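Local coordinates for prepilin (Salmonella typhi, PDB 3FHV), which is a type IVb pilin (PilS), probably the building block of an adhesive pilus, and interacts with the cystic fibrosis transmembrane conductance regulator (CFTR), at residues S105-I119 and A127-T139. Sequence-based numbering, arbitrary orientation.
Sequences STGMSRSGGTSGIKI and AKVTAEIASSECT
V129 wedges CG1 between a helix and a strand, 3.8 Å from S105 OG and 3.9 Å from I119 CD1, while CG2 lies against CB and CG2 of I117. The site belongs to the disulfide-bonded region of the type IVb pilin globular domain, where segment 127-139 covers helix 98-111 and strand 116-119 of the antiparallel sheet. S109 holds this segment: OG, trans to the backbone N (chi1 176°), accepts a nearly straight bond from V129 N (2.9 Å, 169°), and a water lies 2.9 Å from both S109 O and A127 O. Further along, T106 CG2 sits on the T130-A131 peptide, where helix 131-137 starts; T130 OG1 caps that helix by accepting from I133 N. The short helix runs roughly antiparallel to helix 105-111, at 148°. One turn on, A134 CB abuts S105 OG (3.3 Å), a hydroxyl hydrogen-bonded to C101 O within its own helix. I119 CB and CD1 each come within 3.7 Å of E137 OE1, the two side chains crossing at about a right angle. Just past the helix end, C138 is tied to C101 by the disulfide, and its SG rests 4.0 Å from I119 CG2.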
ATOM      1  N   SER A 105     -18.018  -6.422  -3.919  1.00  6.93           N
ATOM      2  CA  SER A 105     -17.974  -7.815  -4.333  1.00  8.33           C
ATOM      3  C   SER A 105     -17.683  -7.929  -5.828  1.00  9.01           C
ATOM      4  O   SER A 105     -16.851  -8.741  -6.237  1.00  8.33           O
ATOM      5  CB  SER A 105     -19.287  -8.538  -3.978  1.00  9.01           C
ATOM      6  OG  SER A 105     -20.386  -7.988  -4.676  1.00  8.74           O
ATOM      7  N   THR A 106     -18.343  -7.115  -6.649  1.00  9.01           N
ATOM      8  CA  THR A 106     -18.090  -7.188  -8.083  1.00  8.72           C
ATOM      9  C   THR A 106     -16.694  -6.678  -8.406  1.00  7.68           C
ATOM     10  O   THR A 106     -16.014  -7.217  -9.281  1.00  7.27           O
ATOM     11  CB  THR A 106     -19.140  -6.403  -8.902  1.00  9.89           C
ATOM     12  OG1 THR A 106     -19.165  -5.029  -8.490  1.00 11.14           O
ATOM     13  CG2 THR A 106     -20.519  -7.020  -8.700  1.00  7.55           C
ATOM     14  N   GLY A 107     -16.258  -5.651  -7.689  1.00  7.02           N
ATOM     15  CA  GLY A 107     -14.927  -5.112  -7.919  1.00  7.86           C
ATOM     16  C   GLY A 107     -13.830  -6.129  -7.639  1.00  7.04           C
ATOM     17  O   GLY A 107     -12.866  -6.244  -8.405  1.00  5.82           O
ATOM     18  N   MET A 108     -13.972  -6.873  -6.544  1.00  7.47           N
ATOM     19  CA  MET A 108     -12.981  -7.883  -6.174  1.00  9.18           C
ATOM     20  C   MET A 108     -13.002  -9.021  -7.196  1.00  8.87           C
ATOM     21  O   MET A 108     -11.972  -9.642  -7.467  1.00  8.88           O
ATOM     22  CB  MET A 108     -13.260  -8.432  -4.765  1.00  9.04           C
ATOM     23  CG  MET A 108     -13.092  -7.412  -3.623  1.00  9.64           C
ATOM     24  SD  MET A 108     -11.419  -6.711  -3.430  1.00 11.25           S
ATOM     25  CE  MET A 108     -10.552  -8.126  -2.775  1.00  8.64           C
ATOM     26  N   SER A 109     -14.176  -9.295  -7.759  1.00  9.43           N
ATOM     27  CA  SER A 109     -14.300 -10.340  -8.773  1.00  9.21           C
ATOM     28  C   SER A 109     -13.519  -9.928 -10.023  1.00 10.75           C
ATOM     29  O   SER A 109     -12.723 -10.702 -10.554  1.00 10.33           O
ATOM     30  CB  SER A 109     -15.765 -10.555  -9.158  1.00  9.67           C
ATOM     31  OG  SER A 109     -15.872 -11.502 -10.215  1.00  7.49           O
ATOM     32  N   ARG A 110     -13.749  -8.701 -10.481  1.00 10.81           N
ATOM     33  CA  ARG A 110     -13.080  -8.179 -11.674  1.00 14.03           C
ATOM     34  C   ARG A 110     -11.580  -8.028 -11.466  1.00 15.00           C
ATOM     35  O   ARG A 110     -10.788  -8.292 -12.376  1.00 15.90           O
ATOM     36  CB  ARG A 110     -13.672  -6.823 -12.068  1.00 16.99           C
ATOM     37  CG  ARG A 110     -15.158  -6.870 -12.396  1.00 25.22           C
ATOM     38  CD  ARG A 110     -15.699  -5.489 -12.767  1.00 34.51           C
ATOM     39  NE  ARG A 110     -17.162  -5.493 -12.803  1.00 44.60           N
ATOM     40  CZ  ARG A 110     -17.919  -4.425 -13.039  1.00 48.30           C
ATOM     41  NH1 ARG A 110     -17.362  -3.240 -13.265  1.00 50.96           N
ATOM     42  NH2 ARG A 110     -19.242  -4.546 -13.054  1.00 50.94           N
ATOM     43  N   SER A 111     -11.193  -7.587 -10.276  1.00 15.06           N
ATOM     44  CA  SER A 111      -9.786  -7.423  -9.941  1.00 16.26           C
ATOM     45  C   SER A 111      -9.077  -8.759 -10.195  1.00 16.63           C
ATOM     46  O   SER A 111      -7.893  -8.800 -10.541  1.00 15.43           O
ATOM     47  CB  SER A 111      -9.651  -7.016  -8.473  1.00 17.34           C
ATOM     48  OG  SER A 111      -8.299  -6.760  -8.137  1.00 23.40           O
ATOM     49  N   GLY A 112      -9.820  -9.848 -10.006  1.00 16.99           N
ATOM     50  CA  GLY A 112      -9.301 -11.185 -10.250  1.00 15.13           C
ATOM     51  C   GLY A 112      -8.246 -11.790  -9.334  1.00 15.35           C
ATOM     52  O   GLY A 112      -7.734 -12.867  -9.635  1.00 14.90           O
ATOM     53  N   GLY A 113      -7.929 -11.141  -8.220  1.00 15.18           N
ATOM     54  CA  GLY A 113      -6.902 -11.680  -7.339  1.00 15.05           C
ATOM     55  C   GLY A 113      -7.290 -12.689  -6.267  1.00 14.06           C
ATOM     56  O   GLY A 113      -6.414 -13.311  -5.657  1.00 12.78           O
ATOM     57  N   THR A 114      -8.582 -12.865  -6.015  1.00 11.30           N
ATOM     58  CA  THR A 114      -9.001 -13.809  -4.983  1.00  9.25           C
ATOM     59  C   THR A 114      -9.124 -15.225  -5.519  1.00 10.44           C
ATOM     60  O   THR A 114      -9.055 -15.462  -6.730  1.00 10.02           O
ATOM     61  CB  THR A 114     -10.385 -13.447  -4.387  1.00 10.54           C
ATOM     62  OG1 THR A 114     -11.417 -13.884  -5.282  1.00  9.38           O
ATOM     63  CG2 THR A 114     -10.511 -11.941  -4.190  1.00  7.40           C
ATOM     64  N   SER A 115      -9.310 -16.161  -4.597  1.00 10.97           N
ATOM     65  CA  SER A 115      -9.518 -17.555  -4.942  1.00 11.01           C
ATOM     66  C   SER A 115     -10.935 -17.870  -4.489  1.00  9.42           C
ATOM     67  O   SER A 115     -11.284 -19.012  -4.232  1.00 11.04           O
ATOM     68  CB  SER A 115      -8.519 -18.453  -4.218  1.00 14.80           C
ATOM     69  OG  SER A 115      -7.238 -18.321  -4.803  1.00 16.90           O
ATOM     70  N   GLY A 116     -11.749 -16.828  -4.376  1.00  8.51           N
ATOM     71  CA  GLY A 116     -13.118 -17.020  -3.946  1.00  6.55           C
ATOM     72  C   GLY A 116     -13.643 -15.793  -3.234  1.00  8.48           C
ATOM     73  O   GLY A 116     -12.900 -15.098  -2.540  1.00  7.66           O
ATOM     74  N   ILE A 117     -14.931 -15.532  -3.425  1.00  5.84           N
ATOM     75  CA  ILE A 117     -15.613 -14.391  -2.828  1.00  5.99           C
ATOM     76  C   ILE A 117     -16.936 -14.868  -2.243  1.00  8.16           C
ATOM     77  O   ILE A 117     -17.725 -15.553  -2.916  1.00  5.92           O
ATOM     78  CB  ILE A 117     -15.898 -13.297  -3.884  1.00  6.27           C
ATOM     79  CG1 ILE A 117     -14.578 -12.790  -4.468  1.00  7.58           C
ATOM     80  CG2 ILE A 117     -16.678 -12.146  -3.248  1.00  7.70           C
ATOM     81  CD1 ILE A 117     -14.729 -11.853  -5.673  1.00  7.62           C
ATOM     82  N   LYS A 118     -17.183 -14.498  -0.992  1.00  7.82           N
ATOM     83  CA  LYS A 118     -18.405 -14.901  -0.317  1.00  8.45           C
ATOM     84  C   LYS A 118     -19.248 -13.701   0.082  1.00  7.64           C
ATOM     85  O   LYS A 118     -18.738 -12.727   0.631  1.00  8.01           O
ATOM     86  CB  LYS A 118     -18.085 -15.690   0.950  1.00  7.91           C
ATOM     87  CG  LYS A 118     -17.118 -16.841   0.778  1.00 14.77           C
ATOM     88  CD  LYS A 118     -16.966 -17.589   2.101  1.00 18.46           C
ATOM     89  CE  LYS A 118     -15.979 -18.743   1.994  1.00 22.37           C
ATOM     90  NZ  LYS A 118     -15.866 -19.465   3.288  1.00 24.50           N
ATOM     91  N   ILE A 119     -20.540 -13.779  -0.199  1.00  6.86           N
ATOM     92  CA  ILE A 119     -21.465 -12.717   0.190  1.00  6.35           C
ATOM     93  C   ILE A 119     -22.456 -13.420   1.101  1.00  7.35           C
ATOM     94  O   ILE A 119     -23.255 -14.240   0.642  1.00  5.73           O
ATOM     95  CB  ILE A 119     -22.207 -12.115  -1.015  1.00  6.16           C
ATOM     96  CG1 ILE A 119     -21.202 -11.522  -2.006  1.00  8.86           C
ATOM     97  CG2 ILE A 119     -23.164 -11.003  -0.535  1.00  7.14           C
ATOM     98  CD1 ILE A 119     -21.848 -10.909  -3.237  1.00  9.62           C
ATOM     99  N   ALA A 127     -14.665 -17.429  -7.801  1.00  7.11           N
ATOM    100  CA  ALA A 127     -14.247 -16.032  -7.712  1.00  7.01           C
ATOM    101  C   ALA A 127     -14.923 -15.132  -8.737  1.00  8.71           C
ATOM    102  O   ALA A 127     -14.396 -14.078  -9.111  1.00  6.17           O
ATOM    103  CB  ALA A 127     -12.721 -15.924  -7.842  1.00  8.85           C
ATOM    104  N   LYS A 128     -16.094 -15.543  -9.204  1.00  8.28           N
ATOM    105  CA  LYS A 128     -16.816 -14.724 -10.159  1.00  8.02           C
ATOM    106  C   LYS A 128     -18.112 -14.227  -9.532  1.00  9.32           C
ATOM    107  O   LYS A 128     -18.973 -15.015  -9.144  1.00  8.04           O
ATOM    108  CB  LYS A 128     -17.124 -15.506 -11.441  1.00 11.69           C
ATOM    109  CG  LYS A 128     -17.907 -14.680 -12.457  1.00 14.61           C
ATOM    110  CD  LYS A 128     -18.145 -15.413 -13.763  1.00 18.56           C
ATOM    111  CE  LYS A 128     -18.965 -14.548 -14.716  1.00 20.91           C
ATOM    112  NZ  LYS A 128     -19.237 -15.219 -16.019  1.00 24.38           N
ATOM    113  N   VAL A 129     -18.235 -12.911  -9.405  1.00  7.39           N
ATOM    114  CA  VAL A 129     -19.443 -12.322  -8.849  1.00  7.33           C
ATOM    115  C   VAL A 129     -19.858 -11.194  -9.785  1.00  8.75           C
ATOM    116  O   VAL A 129     -19.100 -10.251 -10.002  1.00  7.64           O
ATOM    117  CB  VAL A 129     -19.219 -11.751  -7.424  1.00  7.42           C
ATOM    118  CG1 VAL A 129     -20.492 -11.055  -6.942  1.00  8.05           C
ATOM    119  CG2 VAL A 129     -18.848 -12.863  -6.458  1.00  7.87           C
ATOM    120  N   THR A 130     -21.055 -11.316 -10.351  1.00  8.54           N
ATOM    121  CA  THR A 130     -21.592 -10.315 -11.272  1.00  9.68           C
ATOM    122  C   THR A 130     -22.475  -9.327 -10.522  1.00  8.90           C
ATOM    123  O   THR A 130     -22.899  -9.588  -9.401  1.00  9.02           O
ATOM    124  CB  THR A 130     -22.458 -10.971 -12.374  1.00 10.51           C
ATOM    125  OG1 THR A 130     -23.484 -11.761 -11.758  1.00  9.13           O
ATOM    126  CG2 THR A 130     -21.607 -11.858 -13.286  1.00 11.57           C
ATOM    127  N   ALA A 131     -22.752  -8.192 -11.152  1.00  9.13           N
ATOM    128  CA  ALA A 131     -23.590  -7.178 -10.541  1.00 10.73           C
ATOM    129  C   ALA A 131     -24.959  -7.797 -10.276  1.00 10.86           C
ATOM    130  O   ALA A 131     -25.590  -7.515  -9.263  1.00 11.42           O
ATOM    131  CB  ALA A 131     -23.719  -5.969 -11.477  1.00 10.97           C
ATOM    132  N   GLU A 132     -25.408  -8.655 -11.187  1.00  9.82           N
ATOM    133  CA  GLU A 132     -26.707  -9.297 -11.029  1.00 12.72           C
ATOM    134  C   GLU A 132     -26.715 -10.212  -9.811  1.00 12.09           C
ATOM    135  O   GLU A 132     -27.690 -10.245  -9.066  1.00 12.34           O
ATOM    136  CB  GLU A 132     -27.076 -10.106 -12.277  1.00 14.17           C
ATOM    137  CG  GLU A 132     -27.392  -9.279 -13.516  1.00 17.25           C
ATOM    138  CD  GLU A 132     -26.183  -8.562 -14.072  1.00 19.29           C
ATOM    139  OE1 GLU A 132     -25.051  -9.032 -13.829  1.00 17.92           O
ATOM    140  OE2 GLU A 132     -26.362  -7.538 -14.768  1.00 21.16           O
ATOM    141  N   ILE A 133     -25.635 -10.956  -9.603  1.00  9.73           N
ATOM    142  CA  ILE A 133     -25.576 -11.854  -8.451  1.00 10.46           C
ATOM    143  C   ILE A 133     -25.507 -11.054  -7.152  1.00 10.48           C
ATOM    144  O   ILE A 133     -26.261 -11.307  -6.209  1.00  9.77           O
ATOM    145  CB  ILE A 133     -24.346 -12.801  -8.533  1.00 10.14           C
ATOM    146  CG1 ILE A 133     -24.576 -13.868  -9.609  1.00  9.37           C
ATOM    147  CG2 ILE A 133     -24.088 -13.451  -7.175  1.00  8.83           C
ATOM    148  CD1 ILE A 133     -23.346 -14.741  -9.887  1.00  5.95           C
ATOM    149  N   ALA A 134     -24.596 -10.085  -7.108  1.00 11.71           N
ATOM    150  CA  ALA A 134     -24.419  -9.261  -5.921  1.00 11.72           C
ATOM    151  C   ALA A 134     -25.698  -8.538  -5.510  1.00 11.24           C
ATOM    152  O   ALA A 134     -26.079  -8.567  -4.337  1.00  9.33           O
ATOM    153  CB  ALA A 134     -23.293  -8.260  -6.144  1.00 10.50           C
ATOM    154  N   SER A 135     -26.359  -7.893  -6.471  1.00 13.81           N
ATOM    155  CA  SER A 135     -27.595  -7.160  -6.189  1.00 14.34           C
ATOM    156  C   SER A 135     -28.597  -8.027  -5.438  1.00 13.55           C
ATOM    157  O   SER A 135     -29.314  -7.561  -4.550  1.00 13.14           O
ATOM    158  CB  SER A 135     -28.247  -6.678  -7.490  1.00 16.12           C
ATOM    159  OG  SER A 135     -27.411  -5.765  -8.175  1.00 25.13           O
ATOM    160  N   SER A 136     -28.645  -9.298  -5.798  1.00 11.76           N
ATOM    161  CA  SER A 136     -29.583 -10.207  -5.170  1.00 12.23           C
ATOM    162  C   SER A 136     -29.093 -10.715  -3.818  1.00 12.13           C
ATOM    163  O   SER A 136     -29.835 -10.690  -2.833  1.00 11.09           O
ATOM    164  CB  SER A 136     -29.868 -11.374  -6.123  1.00 11.91           C
ATOM    165  OG  SER A 136     -30.749 -12.327  -5.550  1.00 15.13           O
ATOM    166  N   GLU A 137     -27.840 -11.159  -3.759  1.00  9.81           N
ATOM    167  CA  GLU A 137     -27.289 -11.690  -2.518  1.00  8.71           C
ATOM    168  C   GLU A 137     -26.979 -10.662  -1.433  1.00  7.32           C
ATOM    169  O   GLU A 137     -26.987 -10.994  -0.255  1.00  9.37           O
ATOM    170  CB  GLU A 137     -26.040 -12.514  -2.809  1.00  7.22           C
ATOM    171  CG  GLU A 137     -26.299 -13.693  -3.726  1.00  7.80           C
ATOM    172  CD  GLU A 137     -25.050 -14.497  -3.973  1.00  7.90           C
ATOM    173  OE1 GLU A 137     -23.957 -13.959  -3.698  1.00 10.21           O
ATOM    174  OE2 GLU A 137     -25.153 -15.645  -4.450  1.00  7.00           O
ATOM    175  N   CYS A 138     -26.686  -9.425  -1.821  1.00  8.32           N
ATOM    176  CA  CYS A 138     -26.411  -8.380  -0.842  1.00  9.66           C
ATOM    177  C   CYS A 138     -27.761  -7.954  -0.286  1.00 11.13           C
ATOM    178  O   CYS A 138     -28.652  -7.606  -1.047  1.00 10.33           O
ATOM    179  CB  CYS A 138     -25.739  -7.178  -1.498  1.00  8.79           C
ATOM    180  SG  CYS A 138     -24.040  -7.461  -2.105  1.00 10.87           S
ATOM    181  N   THR A 139     -27.902  -7.975   1.033  1.00 11.16           N
ATOM    182  CA  THR A 139     -29.169  -7.628   1.672  1.00 13.62           C
ATOM    183  C   THR A 139     -29.327  -6.153   2.035  1.00 13.55           C
ATOM    184  O   THR A 139     -28.349  -5.434   2.241  1.00 12.19           O
ATOM    185  CB  THR A 139     -29.390  -8.497   2.931  1.00 12.99           C
ATOM    186  OG1 THR A 139     -28.207  -8.479   3.741  1.00 13.76           O
ATOM    187  CG2 THR A 139     -29.694  -9.935   2.528  1.00 15.72           C
TER
HETATM  188  O   HOH W   1     -11.816 -13.386 -10.131  1.00 24.28           O
HETATM  189  O   HOH W   2     -20.865  -7.464 -13.111  1.00 30.23           O